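Local coordinates for sugar fermentation stimulation protein homolog (Pyrococcus furiosus, PDB 4DA2), which probably binds DNA and combines an OB-fold domain with a PD-(D/E)xK nuclease-like domain that holds calcium ions, at residues 156-161 and 195-200. The protein carries 1 engineered substitution. Sequence-based numbering, arbitrary orientation.
Sequences HIKELI and AELLKE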
ATOM      1  N   HIS A 156     -10.893 -10.092  -2.152  1.00 17.25           N
ATOM      2  CA  HIS A 156     -10.084  -9.705  -3.301  1.00 13.40           C
ATOM      3  C   HIS A 156      -9.247 -10.868  -3.803  1.00  9.94           C
ATOM      4  O   HIS A 156      -9.178 -11.099  -5.000  1.00 13.50           O
ATOM      5  CB  HIS A 156      -9.184  -8.522  -2.973  1.00 13.41           C
ATOM      6  CG  HIS A 156      -9.912  -7.240  -2.719  1.00 16.84           C
ATOM      7  ND1 HIS A 156      -9.328  -6.185  -2.052  1.00 15.69           N
ATOM      8  CD2 HIS A 156     -11.169  -6.836  -3.043  1.00 23.91           C
ATOM      9  CE1 HIS A 156     -10.184  -5.177  -1.990  1.00 18.58           C
ATOM     10  NE2 HIS A 156     -11.316  -5.555  -2.566  1.00 25.58           N
ATOM     11  N   ILE A 157      -8.606 -11.602  -2.895  1.00 13.60           N
ATOM     12  CA  ILE A 157      -7.741 -12.720  -3.313  1.00 12.79           C
ATOM     13  C   ILE A 157      -8.580 -13.825  -3.977  1.00 12.39           C
ATOM     14  O   ILE A 157      -8.160 -14.434  -4.982  1.00 13.29           O
ATOM     15  CB  ILE A 157      -6.845 -13.254  -2.159  1.00 11.16           C
ATOM     16  CG1 ILE A 157      -5.903 -12.136  -1.680  1.00 13.13           C
ATOM     17  CG2 ILE A 157      -6.010 -14.507  -2.648  1.00 10.17           C
ATOM     18  CD1 ILE A 157      -5.402 -12.294  -0.207  1.00 15.22           C
ATOM     19  N   LYS A 158      -9.791 -14.053  -3.442  1.00 13.01           N
ATOM     20  CA  LYS A 158     -10.714 -15.016  -4.048  1.00 15.57           C
ATOM     21  C   LYS A 158     -11.095 -14.641  -5.472  1.00 20.03           C
ATOM     22  O   LYS A 158     -11.129 -15.503  -6.350  1.00 16.61           O
ATOM     23  CB  LYS A 158     -11.933 -15.273  -3.142  1.00 19.06           C
ATOM     24  CG  LYS A 158     -11.576 -16.101  -1.896  1.00 21.50           C
ATOM     25  CD  LYS A 158     -12.787 -16.294  -0.967  1.00 26.27           C
ATOM     26  CE  LYS A 158     -12.478 -17.278   0.152  1.00 37.34           C
ATOM     27  NZ  LYS A 158     -13.661 -17.498   1.028  1.00 51.98           N
ATOM     28  N   GLU A 159     -11.334 -13.351  -5.727  1.00 18.37           N
ATOM     29  CA  GLU A 159     -11.684 -12.924  -7.073  1.00 15.65           C
ATOM     30  C   GLU A 159     -10.482 -13.059  -8.020  1.00 13.04           C
ATOM     31  O   GLU A 159     -10.643 -13.370  -9.200  1.00 14.57           O
ATOM     32  CB  GLU A 159     -12.210 -11.491  -7.094  1.00 19.50           C
ATOM     33  CG  GLU A 159     -13.507 -11.275  -6.311  1.00 19.91           C
ATOM     34  CD  GLU A 159     -14.695 -12.083  -6.847  1.00 26.04           C
ATOM     35  OE1 GLU A 159     -14.608 -12.704  -7.937  1.00 30.88           O
ATOM     36  OE2 GLU A 159     -15.723 -12.084  -6.162  1.00 26.72           O
ATOM     37  N   LEU A 160      -9.274 -12.808  -7.486  1.00 19.52           N
ATOM     38  CA  LEU A 160      -8.045 -12.970  -8.269  1.00 18.01           C
ATOM     39  C   LEU A 160      -7.858 -14.437  -8.691  1.00 12.00           C
ATOM     40  O   LEU A 160      -7.480 -14.724  -9.831  1.00 14.49           O
ATOM     41  CB  LEU A 160      -6.815 -12.458  -7.477  1.00  8.82           C
ATOM     42  CG  LEU A 160      -6.736 -10.934  -7.308  1.00 13.64           C
ATOM     43  CD1 LEU A 160      -5.686 -10.581  -6.223  1.00 13.65           C
ATOM     44  CD2 LEU A 160      -6.357 -10.280  -8.607  1.00 14.65           C
ATOM     45  N   ILE A 161      -8.063 -15.342  -7.740  1.00 15.24           N
ATOM     46  CA  ILE A 161      -7.954 -16.776  -7.975  1.00 14.67           C
ATOM     47  C   ILE A 161      -8.941 -17.191  -9.081  1.00 18.63           C
ATOM     48  O   ILE A 161      -8.572 -17.907 -10.023  1.00 17.07           O
ATOM     49  CB  ILE A 161      -8.204 -17.574  -6.672  1.00 15.32           C
ATOM     50  CG1 ILE A 161      -7.030 -17.400  -5.699  1.00 15.48           C
ATOM     51  CG2 ILE A 161      -8.452 -19.067  -7.005  1.00 20.77           C
ATOM     52  CD1 ILE A 161      -7.301 -17.915  -4.294  1.00 16.56           C
ATOM     53  N   ALA A 195      -3.073 -16.012   4.353  1.00 15.18           N
ATOM     54  CA  ALA A 195      -1.828 -16.741   4.043  1.00 19.26           C
ATOM     55  C   ALA A 195      -2.123 -18.012   3.207  1.00 21.95           C
ATOM     56  O   ALA A 195      -1.438 -18.282   2.209  1.00 19.49           O
ATOM     57  CB  ALA A 195      -1.050 -17.060   5.304  1.00 18.77           C
ATOM     58  N   GLU A 196      -3.167 -18.756   3.589  1.00 16.63           N
ATOM     59  CA  GLU A 196      -3.592 -19.949   2.828  1.00 16.45           C
ATOM     60  C   GLU A 196      -4.055 -19.585   1.412  1.00 23.00           C
ATOM     61  O   GLU A 196      -3.674 -20.249   0.444  1.00 17.67           O
ATOM     62  CB  GLU A 196      -4.674 -20.732   3.594  1.00 22.05           C
ATOM     63  CG  GLU A 196      -5.243 -21.954   2.858  1.00 41.23           C
ATOM     64  CD  GLU A 196      -4.266 -23.115   2.709  1.00 39.18           C
ATOM     65  OE1 GLU A 196      -3.076 -22.999   3.087  1.00 27.92           O
ATOM     66  OE2 GLU A 196      -4.704 -24.167   2.200  1.00 43.26           O
ATOM     67  N   LEU A 197      -4.880 -18.542   1.305  1.00 19.26           N
ATOM     68  CA  LEU A 197      -5.378 -18.044   0.025  1.00 20.38           C
ATOM     69  C   LEU A 197      -4.247 -17.567  -0.911  1.00 15.71           C
ATOM     70  O   LEU A 197      -4.344 -17.733  -2.101  1.00 13.60           O
ATOM     71  CB  LEU A 197      -6.407 -16.911   0.239  1.00 20.21           C
ATOM     72  CG  LEU A 197      -7.841 -17.299   0.678  1.00 13.89           C
ATOM     73  CD1 LEU A 197      -8.625 -16.013   1.029  1.00 18.90           C
ATOM     74  CD2 LEU A 197      -8.541 -18.112  -0.414  1.00 19.29           C
ATOM     75  N   LEU A 198      -3.206 -16.937  -0.368  1.00 16.24           N
ATOM     76  CA  LEU A 198      -2.071 -16.483  -1.216  1.00 16.01           C
ATOM     77  C   LEU A 198      -1.304 -17.657  -1.863  1.00 11.82           C
ATOM     78  O   LEU A 198      -0.828 -17.567  -3.015  1.00 14.51           O
ATOM     79  CB  LEU A 198      -1.134 -15.524  -0.442  1.00 16.93           C
ATOM     80  CG  LEU A 198      -1.741 -14.130  -0.159  1.00 14.17           C
ATOM     81  CD1 LEU A 198      -0.892 -13.389   0.872  1.00 12.84           C
ATOM     82  CD2 LEU A 198      -1.916 -13.309  -1.444  1.00 20.29           C
ATOM     83  N   LYS A 199      -1.182 -18.752  -1.112  1.00 18.25           N
ATOM     84  CA  LYS A 199      -0.605 -20.003  -1.633  1.00 17.81           C
ATOM     85  C   LYS A 199      -1.447 -20.536  -2.770  1.00 27.09           C
ATOM     86  O   LYS A 199      -0.911 -20.930  -3.801  1.00 17.49           O
ATOM     87  CB  LYS A 199      -0.496 -21.076  -0.525  1.00 16.58           C
ATOM     88  CG  LYS A 199       0.575 -20.769   0.530  1.00 32.35           C
ATOM     89  CD  LYS A 199       0.794 -21.943   1.499  1.00 39.59           C
ATOM     90  CE  LYS A 199       1.751 -21.549   2.619  1.00 23.33           C
ATOM     91  NZ  LYS A 199       1.048 -20.768   3.689  1.00 37.58           N
ATOM     92  N   GLU A 200      -2.769 -20.531  -2.577  1.00 18.59           N
ATOM     93  CA  GLU A 200      -3.722 -20.971  -3.583  1.00 21.03           C
ATOM     94  C   GLU A 200      -3.647 -20.087  -4.826  1.00 19.56           C
ATOM     95  O   GLU A 200      -3.682 -20.604  -5.962  1.00 19.18           O
ATOM     96  CB  GLU A 200      -5.155 -20.979  -3.019  1.00 18.85           C
ATOM     97  CG  GLU A 200      -6.199 -21.512  -3.998  1.00 39.38           C
ATOM     98  CD  GLU A 200      -7.603 -21.626  -3.400  1.00 33.59           C
ATOM     99  OE1 GLU A 200      -7.768 -21.358  -2.197  1.00 29.12           O
ATOM    100  OE2 GLU A 200      -8.543 -21.979  -4.152  1.00 37.68           O
TER
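Ile157 and Ile161, one helical turn apart, face Leu197, Leu198 and Glu200 where segments 156-161 and 195-200 of two helices run nearly parallel, the segment axes 9.7 Å apart at closest approach and 15° from alignment. The backbones come nearest where Ile157 CA lies 6.7 Å from Leu197 CA. Ile157 spreads its two branches over neighbouring leucines. Ile157 CG2, anti to the backbone N, meets the root of Leu197, 3.8 Å from Leu197 CB, and rests on the carbonyl oxygen of that residue. The longer branch, beside the backbone N (chi1 -62°), carries Ile157 CD1 to within 3.8 Å of Leu198 CD2, the two side chains crossing at about a right angle. With both branches cut back to an alanine, Leu198 would probably lose the methyl it packs on and a gap would open beside Leu197 CB. One turn on, Ile161 CD1 lies 3.7 Å from Leu197 O, so a methyl of each isoleucine touches the same carbonyl oxygen. Ile161 CD1 also touches the stem of Glu200, 3.8 Å from Glu200 CG; that stem is extended, and the carboxylate beyond it forms a salt bridge through OE2 with Arg165, at the end of helix 151-165. On the solvent side, the extended chain of Lys158 runs past both methyls of Leu197, with Lys158 CG 3.9 Å from Leu197 CD2, and shields this leucine with its aliphatic part. Ile194 and Ala201 continue the apolar seam along helix 192-204. On the sheet side, Leu160 packs on Leu117, Ala170 and Ile172, and Leu198 on Phe174. Two near-parallel helices joined by an aliphatic seam and laid on one face of a mixed beta-sheet form an alpha/beta layer, consistent with the PD-(D/E)xK nuclease fold.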